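Local structure of MaoC-like dehydratase (Rhodospirillum rubrum, 3EXZ) at residues 25-30 and 51-56; 62-67 and 98-103; 75-80 and 141-146; 82-87 and 134-139; 103-108 and 118-123. The protein probably catalyses the reversible addition or removal of water on an acyl thioester such as an enoyl-CoA, as a MaoC-like dehydratase with the hotdog fold. All coordinates share one frame; numbering follows the deposited sequence.

Contact 1 (25-30 and 51-56)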
# COMPACT_ATOMS: atom_id res chain seq x y z
N ALA A 25 15.23 -10.18 2.00
CA ALA A 25 14.54 -8.90 2.14
C ALA A 25 13.02 -9.15 2.12
O ALA A 25 12.26 -8.45 2.79
CB ALA A 25 14.96 -7.94 1.03
N ILE A 26 12.59 -10.14 1.35
CA ILE A 26 11.18 -10.49 1.30
C ILE A 26 10.77 -11.00 2.71
O ILE A 26 9.76 -10.55 3.26
CB ILE A 26 10.93 -11.58 0.23
CG1 ILE A 26 11.13 -10.95 -1.15
CG2 ILE A 26 9.55 -12.18 0.40
CD1 ILE A 26 11.00 -11.91 -2.32
N LYS A 27 11.57 -11.90 3.29
CA LYS A 27 11.28 -12.47 4.61
C LYS A 27 11.39 -11.45 5.74
O LYS A 27 10.60 -11.46 6.69
CB LYS A 27 12.21 -13.66 4.87
CG LYS A 27 12.08 -14.75 3.83
CD LYS A 27 13.03 -15.90 4.10
CE LYS A 27 12.83 -17.01 3.07
NZ LYS A 27 13.92 -18.02 3.12
N ALA A 28 12.39 -10.58 5.65
CA ALA A 28 12.57 -9.52 6.64
C ALA A 28 11.32 -8.61 6.63
O ALA A 28 10.72 -8.36 7.68
CB ALA A 28 13.84 -8.69 6.32
N PHE A 29 10.90 -8.11 5.47
CA PHE A 29 9.70 -7.28 5.44
C PHE A 29 8.43 -8.06 5.84
O PHE A 29 7.63 -7.59 6.64
CB PHE A 29 9.46 -6.69 4.06
CG PHE A 29 8.31 -5.71 3.98
CD1 PHE A 29 8.54 -4.35 4.07
CD2 PHE A 29 7.00 -6.17 3.88
CE1 PHE A 29 7.48 -3.44 3.98
CE2 PHE A 29 5.94 -5.28 3.79
CZ PHE A 29 6.17 -3.91 3.86
N ALA A 30 8.27 -9.26 5.30
CA ALA A 30 7.09 -10.09 5.61
C ALA A 30 7.02 -10.39 7.11
O ALA A 30 5.97 -10.21 7.73
CB ALA A 30 7.13 -11.38 4.79
N GLY A 51 2.69 -20.61 -5.37
CA GLY A 51 3.56 -21.71 -5.78
C GLY A 51 5.01 -21.25 -5.81
O GLY A 51 5.63 -21.23 -6.88
N GLY A 52 5.55 -20.89 -4.64
CA GLY A 52 6.92 -20.40 -4.55
C GLY A 52 6.96 -19.07 -3.80
O GLY A 52 5.96 -18.36 -3.72
N LEU A 53 8.12 -18.73 -3.26
CA LEU A 53 8.25 -17.48 -2.53
C LEU A 53 7.79 -16.30 -3.36
O LEU A 53 8.14 -16.18 -4.54
CB LEU A 53 9.72 -17.24 -2.11
CG LEU A 53 10.08 -16.96 -0.64
CD1 LEU A 53 11.17 -15.89 -0.57
CD2 LEU A 53 8.84 -16.53 0.15
N ALA A 54 6.96 -15.45 -2.77
CA ALA A 54 6.54 -14.23 -3.43
C ALA A 54 6.62 -13.14 -2.37
O ALA A 54 6.56 -13.42 -1.16
CB ALA A 54 5.13 -14.33 -3.97
N ALA A 55 6.83 -11.91 -2.80
CA ALA A 55 6.89 -10.81 -1.85
C ALA A 55 5.47 -10.35 -1.53
O ALA A 55 4.54 -10.57 -2.31
CB ALA A 55 7.70 -9.64 -2.46
N SER A 56 5.30 -9.77 -0.35
CA SER A 56 4.01 -9.22 0.04
C SER A 56 3.69 -8.07 -0.95
O SER A 56 4.59 -7.32 -1.36
CB SER A 56 4.12 -8.63 1.45
OG SER A 56 3.00 -7.82 1.77
O HOH W 1 7.66 -9.41 1.32
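Ile-26, on the inner side of helix 23-33, fits against the extended backbone of Ala-54 and Ala-55. Its CG2 methyl does most of the touching, 3.6 Å from the carbonyl O of Ala-54 and 3.7 Å from CA of Ala-55. The other branch works beside it: CG1 lies 3.9 Å from Ala-55 CB, with CD1 running on past the same methyl. This division follows from chi1 of -70°, which turns CG2 away from the backbone N and down onto the loop. A beta-branched residue suits the place because its two branches spread over the Ala-54 and Ala-55 backbone and the Ala-55 methyl, where small alanines let the helix come close. Leu-53 flanks it: its CD1 is 4.2 Å from Ile-26 CG2, and its side chain crosses that of Lys-27 at about a right angle. With an alanine here, the Ala-55 methyl and Leu-53 CD1 would probably lose part of their apolar cover, opening a gap between helix and loop.

One water ties the two backbones together, giving a proton to the O of Ile-26 (3.1 Å) and accepting one from the N of Ser-56 (2.9 Å). Farther out, Lys-27 stretches its extended chain to a salt bridge with Glu-42, and the Phe-29 ring stacks on His-59 and packs on Phe-29 of the second subunit. Ser-56 OG hydrogen-bonds both Asp-34 and the N of Trp-58, and the latter bond covers an N-H at the first turn of helix 57-72. Ser-56 is thus the N-cap of the central helix of the hotdog fold, and its loop is seated on helix 23-33.

Contact 2 (62-67 and 98-103)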
# COMPACT_ATOMS: atom_id res chain seq x y z
N ALA A 62 5.78 -0.65 -1.00
CA ALA A 62 6.79 0.15 -0.28
C ALA A 62 8.04 0.42 -1.15
O ALA A 62 8.54 1.54 -1.17
CB ALA A 62 7.20 -0.56 1.02
N ILE A 63 8.52 -0.61 -1.84
CA ILE A 63 9.66 -0.50 -2.76
C ILE A 63 9.27 0.47 -3.89
O ILE A 63 10.10 1.27 -4.36
CB ILE A 63 10.00 -1.88 -3.37
CG1 ILE A 63 10.67 -2.75 -2.31
CG2 ILE A 63 10.91 -1.74 -4.59
CD1 ILE A 63 10.86 -4.20 -2.75
N THR A 64 8.02 0.42 -4.32
CA THR A 64 7.56 1.32 -5.38
C THR A 64 7.65 2.76 -4.90
O THR A 64 8.12 3.63 -5.63
CB THR A 64 6.12 1.00 -5.82
OG1 THR A 64 6.12 -0.25 -6.52
CG2 THR A 64 5.57 2.09 -6.74
N MSE A 65 7.23 3.03 -3.66
CA MSE A 65 7.30 4.39 -3.15
C MSE A 65 8.75 4.87 -3.07
O MSE A 65 9.05 6.00 -3.46
CB MSE A 65 6.64 4.51 -1.77
CG MSE A 65 6.58 5.95 -1.28
SE MSE A 65 5.61 7.11 -2.51
CE MSE A 65 7.06 7.98 -3.44
N ARG A 66 9.65 4.03 -2.58
CA ARG A 66 11.07 4.38 -2.50
C ARG A 66 11.60 4.77 -3.89
O ARG A 66 12.25 5.80 -4.05
CB ARG A 66 11.90 3.21 -1.95
CG ARG A 66 13.41 3.40 -2.10
CD ARG A 66 14.18 2.22 -1.48
NE ARG A 66 15.63 2.42 -1.47
CZ ARG A 66 16.45 2.20 -2.51
NH1 ARG A 66 15.96 1.80 -3.67
NH2 ARG A 66 17.76 2.40 -2.37
N LEU A 67 11.34 3.94 -4.90
CA LEU A 67 11.78 4.25 -6.26
C LEU A 67 11.18 5.54 -6.78
O LEU A 67 11.84 6.32 -7.47
CB LEU A 67 11.39 3.12 -7.22
CG LEU A 67 12.05 1.77 -6.93
CD1 LEU A 67 11.57 0.72 -7.94
CD2 LEU A 67 13.56 1.94 -6.99
N LEU A 98 13.16 -4.69 -10.35
CA LEU A 98 12.02 -3.82 -10.50
C LEU A 98 12.41 -2.38 -10.80
O LEU A 98 13.44 -1.87 -10.34
CB LEU A 98 11.17 -3.80 -9.22
CG LEU A 98 10.77 -5.14 -8.59
CD1 LEU A 98 9.90 -4.92 -7.36
CD2 LEU A 98 10.04 -5.99 -9.63
N HIS A 99 11.58 -1.73 -11.61
CA HIS A 99 11.73 -0.31 -11.89
C HIS A 99 10.29 0.17 -12.11
O HIS A 99 9.40 -0.62 -12.43
CB HIS A 99 12.60 -0.01 -13.09
CG HIS A 99 11.94 -0.29 -14.39
ND1 HIS A 99 11.74 -1.57 -14.86
CD2 HIS A 99 11.39 0.54 -15.30
CE1 HIS A 99 11.09 -1.51 -16.01
NE2 HIS A 99 10.86 -0.24 -16.30
N VAL A 100 10.06 1.46 -11.93
CA VAL A 100 8.71 1.98 -12.10
C VAL A 100 8.58 2.93 -13.27
O VAL A 100 9.45 3.78 -13.50
CB VAL A 100 8.23 2.71 -10.82
CG1 VAL A 100 6.73 3.03 -10.93
CG2 VAL A 100 8.52 1.85 -9.59
N GLU A 101 7.49 2.76 -14.03
CA GLU A 101 7.17 3.65 -15.15
C GLU A 101 5.87 4.42 -14.81
O GLU A 101 4.79 3.84 -14.74
CB GLU A 101 7.00 2.85 -16.45
CG GLU A 101 8.33 2.50 -17.10
CD GLU A 101 8.19 1.58 -18.30
OE1 GLU A 101 7.07 1.52 -18.87
OE2 GLU A 101 9.19 0.92 -18.67
N THR A 102 5.99 5.73 -14.62
CA THR A 102 4.84 6.55 -14.25
C THR A 102 4.32 7.46 -15.36
O THR A 102 5.10 8.10 -16.06
CB THR A 102 5.18 7.40 -12.98
OG1 THR A 102 5.69 6.54 -11.95
CG2 THR A 102 3.93 8.11 -12.43
N THR A 103 3.00 7.50 -15.52
CA THR A 103 2.37 8.35 -16.53
C THR A 103 1.34 9.28 -15.90
O THR A 103 0.53 8.84 -15.07
CB THR A 103 1.62 7.52 -17.62
OG1 THR A 103 2.51 6.56 -18.20
CG2 THR A 103 1.06 8.44 -18.73
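Thr-64 OG1 is gripped twice, by the carbonyl O of Thr-60 one turn earlier in the helix and by OG1 of Thr-125 on strand 116-126, while its methyl faces Val-100. The torsion divides these roles: chi1 of -70° sets OG1 beside the backbone N, close to the preceding turn, and leaves CG2 to meet Val-100 CG2 at 4.1 Å. Threonine suits a site that needs a buried hydroxyl and an apolar surface on the same carbon.

Leu-67, one turn on, makes the closest approach. Its CD1 comes to 3.6 Å from Val-100 CG2, and its CB lies 3.9 Å from the same methyl, so that Val-100 nests along the leucine stem. CD1 also reaches over the strand backbone, 4.0 Å from the O of Leu-98. At the other end Ile-63 CG2 meets Leu-98 CD1 more loosely, at 4.3 Å. The strand axis passes 8.4 Å from that of the helix, at 66° to it, a gap filled here by Leu-67, Val-100, Ile-63 and Leu-98.

Leu-98 and Val-100 point to the helix, and His-99 points away from it. On that far side His-99 NE2 donates to Glu-101 OE2 at 3.1 Å, nearly straight at 173°. The carboxylate oxygen lies in the imidazole plane, which helps to fix the ring's rotation.

Chemistry is therefore sorted by face: the polar pair stays on the face of strand 97-109 turned from the helix, while helix 57-72, the central helix of the hotdog fold, meets the strand through apolar groups. The Thr-64 hydroxyl, satisfied by two partners, adds a polar tie to neighbouring strand 116-126.

Contact 3 (75-80 and 141-146)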
# COMPACT_ATOMS: atom_id res chain seq x y z
N LEU A 75 9.22 15.08 -8.05
CA LEU A 75 8.52 16.25 -7.54
C LEU A 75 9.37 17.03 -6.55
O LEU A 75 9.88 16.45 -5.58
CB LEU A 75 7.20 15.82 -6.90
CG LEU A 75 5.89 15.84 -7.71
CD1 LEU A 75 6.13 15.83 -9.22
CD2 LEU A 75 5.04 14.65 -7.27
N ALA A 76 9.52 18.33 -6.77
CA ALA A 76 10.35 19.15 -5.91
C ALA A 76 9.88 19.24 -4.47
O ALA A 76 10.69 19.24 -3.53
CB ALA A 76 10.50 20.56 -6.50
N GLN A 77 8.56 19.28 -4.28
CA GLN A 77 8.00 19.37 -2.95
C GLN A 77 7.55 18.04 -2.35
O GLN A 77 6.84 18.00 -1.35
CB GLN A 77 6.87 20.41 -2.92
CG GLN A 77 7.32 21.80 -3.35
CD GLN A 77 6.21 22.83 -3.19
OE1 GLN A 77 5.15 22.71 -3.81
NE2 GLN A 77 6.45 23.84 -2.37
N GLY A 78 7.98 16.95 -2.98
CA GLY A 78 7.65 15.64 -2.45
C GLY A 78 6.42 15.00 -3.03
O GLY A 78 5.72 15.60 -3.85
N ILE A 79 6.12 13.78 -2.59
CA ILE A 79 4.95 13.07 -3.10
C ILE A 79 3.96 12.91 -1.97
O ILE A 79 4.23 12.24 -0.98
CB ILE A 79 5.36 11.70 -3.69
CG1 ILE A 79 6.36 11.91 -4.85
CG2 ILE A 79 4.10 10.96 -4.19
CD1 ILE A 79 7.03 10.64 -5.32
N ILE A 80 2.81 13.56 -2.11
CA ILE A 80 1.78 13.50 -1.09
C ILE A 80 0.54 12.85 -1.69
O ILE A 80 -0.14 13.43 -2.55
CB ILE A 80 1.49 14.91 -0.54
CG1 ILE A 80 2.73 15.43 0.21
CG2 ILE A 80 0.31 14.87 0.40
CD1 ILE A 80 2.59 16.86 0.70
N VAL A 141 -1.03 15.43 -4.64
CA VAL A 141 -1.27 16.85 -4.49
C VAL A 141 0.00 17.59 -4.90
O VAL A 141 1.05 17.47 -4.26
CB VAL A 141 -1.61 17.24 -3.04
CG1 VAL A 141 -2.12 18.67 -2.99
CG2 VAL A 141 -2.64 16.28 -2.47
N VAL A 142 -0.10 18.35 -5.99
CA VAL A 142 1.04 19.10 -6.49
C VAL A 142 0.80 20.60 -6.57
O VAL A 142 -0.14 21.07 -7.22
CB VAL A 142 1.43 18.62 -7.91
CG1 VAL A 142 2.70 19.33 -8.36
CG2 VAL A 142 1.64 17.11 -7.92
N PHE A 143 1.65 21.35 -5.88
CA PHE A 143 1.59 22.81 -5.87
C PHE A 143 2.52 23.40 -6.95
O PHE A 143 3.47 22.76 -7.39
CB PHE A 143 2.05 23.35 -4.51
CG PHE A 143 1.12 23.04 -3.38
CD1 PHE A 143 0.24 24.00 -2.90
CD2 PHE A 143 1.13 21.79 -2.78
CE1 PHE A 143 -0.63 23.71 -1.85
CE2 PHE A 143 0.27 21.49 -1.73
CZ PHE A 143 -0.61 22.46 -1.26
N ARG A 144 2.22 24.62 -7.39
CA ARG A 144 3.11 25.27 -8.34
C ARG A 144 4.26 25.89 -7.53
O ARG A 144 4.15 26.06 -6.31
CB ARG A 144 2.36 26.31 -9.19
CG ARG A 144 1.29 27.11 -8.49
CD ARG A 144 0.33 27.69 -9.53
NE ARG A 144 1.03 28.14 -10.73
CZ ARG A 144 0.50 28.91 -11.68
NH1 ARG A 144 -0.76 29.32 -11.60
NH2 ARG A 144 1.25 29.27 -12.72
N ARG A 145 5.38 26.18 -8.20
CA ARG A 145 6.54 26.74 -7.52
C ARG A 145 6.20 28.02 -6.81
O ARG A 145 5.56 28.91 -7.36
CB ARG A 145 7.69 26.99 -8.50
CG ARG A 145 7.34 27.85 -9.70
CD ARG A 145 7.08 26.99 -10.92
NE ARG A 145 8.13 25.99 -11.09
CZ ARG A 145 8.80 25.79 -12.22
NH1 ARG A 145 8.53 26.52 -13.29
NH2 ARG A 145 9.76 24.87 -12.26
N PRO A 146 6.61 28.13 -5.53
CA PRO A 146 6.34 29.33 -4.74
C PRO A 146 6.96 30.56 -5.40
O PRO A 146 7.84 30.44 -6.25
CB PRO A 146 7.04 29.04 -3.41
CG PRO A 146 7.10 27.56 -3.34
CD PRO A 146 7.36 27.13 -4.75
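Ile-80 and Val-141 join the two backbones: the N of Val-141 donates to the O of Ile-80 at 3.0 Å, with an N-H...O angle of 160° and the donor nearly along the C=O axis. From this link the segments diverge. The CA atoms of Ile-80 and Val-141 are 5.7 Å apart, those of Gln-77 and Val-142 already 7.8 Å. Residues 75-78 form a type I turn, closed by a rather long bond from Gly-78 N to Leu-75 O (3.3 Å). Gly-78, the last residue of the turn, has a positive phi and an extended psi, a conformation in which a CB would strike the preceding carbonyl.

Side chains fill the widening angle. Leu-75 CD2 meets Val-142 CG2 at 4.2 Å, on the side where Val-142 also packs on Val-119. Gln-77 spans the wider end: CG stands beside the backbone N (chi1 -59°), and the chain extends from there to bring OE1 to 3.2 Å from Phe-143 CB and NE2 to 3.9 Å from CG of Pro-146. The amide plane stands almost upright to the phenylalanine ring, 86° between them. A long, flexible, uncharged side chain suits this exposed place.

The second subunit adds to the contact, its Phe-38 packing on Ile-80 and its Leu-49 on Phe-143. Ile-79 points away from the strand and packs against Met-65, Leu-68 and Val-69 of helix 57-72. The turn thus carries the chain from the central helix back to the sheet, a connection belonging to the hotdog fold.

Contact 4 (82-87 and 134-139)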
# COMPACT_ATOMS: atom_id res chain seq x y z
N ALA A 82 -3.24 11.27 -1.79
CA ALA A 82 -4.57 11.40 -1.20
C ALA A 82 -5.16 9.98 -1.19
O ALA A 82 -5.76 9.53 -0.20
CB ALA A 82 -5.44 12.35 -2.02
N GLY A 83 -4.99 9.26 -2.30
CA GLY A 83 -5.47 7.90 -2.41
C GLY A 83 -4.99 7.25 -3.69
O GLY A 83 -4.47 7.92 -4.59
N THR A 84 -5.20 5.94 -3.80
CA THR A 84 -4.77 5.22 -4.99
C THR A 84 -5.56 3.95 -5.28
O THR A 84 -6.14 3.35 -4.38
CB THR A 84 -3.25 4.81 -4.87
OG1 THR A 84 -2.78 4.31 -6.12
CG2 THR A 84 -3.06 3.70 -3.81
N GLU A 85 -5.60 3.59 -6.56
CA GLU A 85 -6.23 2.34 -7.01
C GLU A 85 -5.01 1.41 -7.16
O GLU A 85 -4.11 1.66 -7.97
CB GLU A 85 -6.93 2.51 -8.35
CG GLU A 85 -7.62 1.25 -8.88
CD GLU A 85 -6.67 0.16 -9.41
OE1 GLU A 85 -5.56 0.49 -9.90
OE2 GLU A 85 -7.05 -1.03 -9.34
N LEU A 86 -5.01 0.33 -6.39
CA LEU A 86 -3.89 -0.58 -6.36
C LEU A 86 -4.22 -1.99 -6.80
O LEU A 86 -5.27 -2.53 -6.44
CB LEU A 86 -3.37 -0.60 -4.91
CG LEU A 86 -1.90 -0.92 -4.62
CD1 LEU A 86 -0.98 -0.14 -5.56
CD2 LEU A 86 -1.59 -0.58 -3.17
N SER A 87 -3.35 -2.57 -7.62
CA SER A 87 -3.54 -3.95 -8.03
C SER A 87 -2.18 -4.62 -8.23
O SER A 87 -1.19 -3.94 -8.54
CB SER A 87 -4.39 -4.06 -9.30
OG SER A 87 -3.78 -3.41 -10.39
N GLN A 134 2.78 -4.51 -10.09
CA GLN A 134 1.92 -3.58 -9.37
C GLN A 134 1.54 -2.40 -10.22
O GLN A 134 2.36 -1.88 -10.98
CB GLN A 134 2.57 -3.02 -8.09
CG GLN A 134 1.61 -2.14 -7.27
CD GLN A 134 2.25 -1.50 -6.04
OE1 GLN A 134 2.62 -0.32 -6.05
NE2 GLN A 134 2.39 -2.29 -4.98
N ARG A 135 0.27 -2.01 -10.14
CA ARG A 135 -0.18 -0.81 -10.81
C ARG A 135 -0.85 0.02 -9.71
O ARG A 135 -1.70 -0.47 -8.96
CB ARG A 135 -1.17 -1.06 -11.94
CG ARG A 135 -1.94 0.20 -12.32
CD ARG A 135 -2.70 -0.01 -13.62
NE ARG A 135 -1.79 -0.15 -14.75
CZ ARG A 135 -2.17 -0.17 -16.02
NH1 ARG A 135 -3.46 -0.05 -16.32
NH2 ARG A 135 -1.28 -0.31 -16.99
N SER A 136 -0.41 1.26 -9.60
CA SER A 136 -0.93 2.19 -8.62
C SER A 136 -1.37 3.45 -9.37
O SER A 136 -0.53 4.20 -9.88
CB SER A 136 0.16 2.51 -7.59
OG SER A 136 -0.32 3.37 -6.57
N THR A 137 -2.68 3.66 -9.48
CA THR A 137 -3.23 4.86 -10.12
C THR A 137 -3.50 5.77 -8.92
O THR A 137 -4.54 5.67 -8.26
CB THR A 137 -4.51 4.55 -10.90
OG1 THR A 137 -4.22 3.55 -11.88
CG2 THR A 137 -5.03 5.80 -11.61
N ALA A 138 -2.56 6.65 -8.64
CA ALA A 138 -2.63 7.54 -7.49
C ALA A 138 -3.00 8.97 -7.78
O ALA A 138 -2.76 9.48 -8.87
CB ALA A 138 -1.26 7.51 -6.75
N LYS A 139 -3.62 9.63 -6.80
CA LYS A 139 -3.93 11.04 -6.93
C LYS A 139 -2.95 11.73 -5.97
O LYS A 139 -2.96 11.49 -4.76
CB LYS A 139 -5.37 11.34 -6.54
CG LYS A 139 -6.39 10.78 -7.52
CD LYS A 139 -7.80 10.90 -6.97
CE LYS A 139 -8.84 10.56 -8.04
NZ LYS A 139 -8.58 11.28 -9.32
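Thr-84 and Ser-136 make the tight side of this antiparallel ladder, their OG1 and OG hydroxyls hydrogen-bonded at 2.7 Å. For Thr-84, chi1 of -170° swings OG1 across toward the partner strand, where the Ala-138 methyl lies 3.6 Å from it. Alanine suits that pair, since the CA atoms of Thr-84 and Ala-138 are only 4.0 Å apart. On the same face Leu-86 CD1 wedges between Ser-136 CB (3.5 Å) and the carbons of Gln-134, reaching CD at 3.5 Å. Were Gln-134 replaced by an alanine, Leu-86 CD1 would probably lose the cover of the longer chain and a gap would open toward helix 57-72.

The other face is looser. Glu-85 and Thr-137 are joined by two backbone bonds, Glu-85 N to Thr-137 O and Thr-137 N to Glu-85 O, each 2.9 Å. Their side chains barely meet, however, with OE1 3.9 Å from OG1. Long polar chains suit this more open surface: Arg-135 leads away to a salt bridge with Asp-124.

Strand 132-143 lies between 81-87 and 116-126, and Gln-134 packs on Thr-60, Ala-61 and Thr-64 of helix 57-72. Strand 81-87 in turn pairs antiparallel with a strand of the second subunit, which continues the sheet across the dimer.

Contact 5 (103-108 and 118-123)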
# COMPACT_ATOMS: atom_id res chain seq x y z
N THR A 103 3.00 7.50 -15.52
CA THR A 103 2.37 8.35 -16.53
C THR A 103 1.34 9.28 -15.90
O THR A 103 0.53 8.84 -15.07
CB THR A 103 1.62 7.52 -17.62
OG1 THR A 103 2.51 6.56 -18.20
CG2 THR A 103 1.06 8.44 -18.73
N VAL A 104 1.38 10.57 -16.26
CA VAL A 104 0.40 11.55 -15.78
C VAL A 104 -0.84 11.35 -16.68
O VAL A 104 -0.77 11.51 -17.90
CB VAL A 104 0.92 13.00 -15.94
CG1 VAL A 104 -0.11 13.98 -15.38
CG2 VAL A 104 2.25 13.15 -15.21
N LEU A 105 -1.97 11.01 -16.06
CA LEU A 105 -3.21 10.75 -16.78
C LEU A 105 -4.14 11.95 -16.80
O LEU A 105 -4.97 12.09 -17.69
CB LEU A 105 -3.95 9.56 -16.15
CG LEU A 105 -3.28 8.18 -16.13
CD1 LEU A 105 -4.32 7.11 -15.79
CD2 LEU A 105 -2.67 7.89 -17.50
N ALA A 106 -3.99 12.80 -15.79
CA ALA A 106 -4.83 13.98 -15.67
C ALA A 106 -4.30 14.97 -14.62
O ALA A 106 -3.63 14.57 -13.66
CB ALA A 106 -6.27 13.56 -15.29
N ILE A 107 -4.58 16.25 -14.84
CA ILE A 107 -4.20 17.33 -13.91
C ILE A 107 -5.52 18.05 -13.64
O ILE A 107 -6.21 18.50 -14.56
CB ILE A 107 -3.17 18.31 -14.51
CG1 ILE A 107 -1.81 17.61 -14.62
CG2 ILE A 107 -3.04 19.53 -13.61
CD1 ILE A 107 -1.28 17.58 -16.03
N THR A 108 -5.87 18.19 -12.36
CA THR A 108 -7.14 18.79 -11.99
C THR A 108 -6.94 19.82 -10.90
O THR A 108 -6.97 19.50 -9.71
CB THR A 108 -8.12 17.68 -11.53
OG1 THR A 108 -8.31 16.74 -12.61
CG2 THR A 108 -9.47 18.25 -11.14
N ILE A 118 -4.70 18.29 -8.24
CA ILE A 118 -4.63 16.86 -7.96
C ILE A 118 -4.20 16.24 -9.28
O ILE A 118 -4.91 16.32 -10.29
CB ILE A 118 -5.99 16.30 -7.48
CG1 ILE A 118 -6.15 16.62 -5.99
CG2 ILE A 118 -6.05 14.80 -7.72
CD1 ILE A 118 -7.53 16.32 -5.46
N VAL A 119 -3.01 15.65 -9.28
CA VAL A 119 -2.44 15.02 -10.46
C VAL A 119 -2.59 13.51 -10.36
O VAL A 119 -2.12 12.89 -9.40
CB VAL A 119 -0.93 15.37 -10.62
CG1 VAL A 119 -0.37 14.77 -11.92
CG2 VAL A 119 -0.73 16.88 -10.59
N THR A 120 -3.25 12.92 -11.35
CA THR A 120 -3.45 11.48 -11.39
C THR A 120 -2.23 10.82 -12.03
O THR A 120 -1.98 10.98 -13.23
CB THR A 120 -4.72 11.11 -12.19
OG1 THR A 120 -5.87 11.70 -11.56
CG2 THR A 120 -4.90 9.61 -12.23
N CYS A 121 -1.48 10.08 -11.23
CA CYS A 121 -0.28 9.41 -11.72
C CYS A 121 -0.46 7.91 -11.70
O CYS A 121 -0.79 7.32 -10.67
CB CYS A 121 0.93 9.76 -10.85
SG CYS A 121 1.25 11.52 -10.73
N GLN A 122 -0.24 7.28 -12.85
CA GLN A 122 -0.35 5.84 -12.94
C GLN A 122 1.04 5.23 -12.99
O GLN A 122 1.75 5.35 -13.99
CB GLN A 122 -1.13 5.43 -14.19
CG GLN A 122 -1.34 3.94 -14.31
CD GLN A 122 -2.34 3.57 -15.38
OE1 GLN A 122 -3.55 3.55 -15.14
NE2 GLN A 122 -1.85 3.29 -16.58
N SER A 123 1.44 4.60 -11.90
CA SER A 123 2.75 3.96 -11.82
C SER A 123 2.64 2.45 -11.99
O SER A 123 1.90 1.78 -11.27
CB SER A 123 3.40 4.26 -10.47
OG SER A 123 3.49 5.65 -10.25
O HOH W 2 2.85 4.07 -16.72
O HOH W 3 -6.18 14.47 -11.33
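A beta bulge interrupts the hairpin of strands 97-109 and 116-126, where Leu-105 and Ala-106 together face the single residue Thr-120. Leu-105 N donates to Thr-120 O at 2.8 Å, and Thr-120 N returns a bond to Ala-106 O at 2.9 Å. The extra residue is accommodated by the helix-like psi of Leu-105, -26°. Regular pairing resumes on both sides, Thr-103 with Gln-122 and Thr-108 with Ile-118.

On the more buried face, Val-119 CG1 is shared by two neighbours: Val-104 CG1 at 3.6 Å and Ile-107 CG1 at 4.2 Å. Ile-107 lies side by side with Val-119, pointing the same way. Beta-branched residues suit these extended places. At the bulge Leu-105 lays its CD1 against Gln-122, 3.9 Å from CB and 3.7 Å from OE1, an oxygen that also makes a weak hydrogen bond to Thr-137. Threonine hydroxyls on the other face meet water: one molecule lies 2.9 Å from Thr-103 OG1 and gives a proton to Gln-122 O, and another lies 2.8 Å from Thr-120 OG1.

The antiparallel strand segments are strongly twisted, their directions 144° apart. Such twist is usual where a bulge breaks a hairpin, and it fits the strongly curved sheet that a hotdog fold wraps around its central helix.

In the fold
Contacts 2 to 5 all reach one curved antiparallel sheet, while contact 1 stands apart among the helices, its centre 33 Å from that of contact 3 and on the other side of the chain's centre. Contact 1 meets contact 2 where Phe-29 CE1 lies 4.1 Å from Ala-62 CB. Contacts 4 and 5, with centres 10 Å apart, are joined by a probable hydrogen bond from Cys-121 N to Ala-138 O (2.7 Å). Contact 5 shares Thr-103 with contact 2, and its centre is 13 Å from that of contact 3. Contacts 1 to 4 also touch the second subunit, consistent with a dimeric hotdog unit. As in other MaoC-like hydratases, the active site probably lies near the dimer interface and the start of the central helix, close to contact 1.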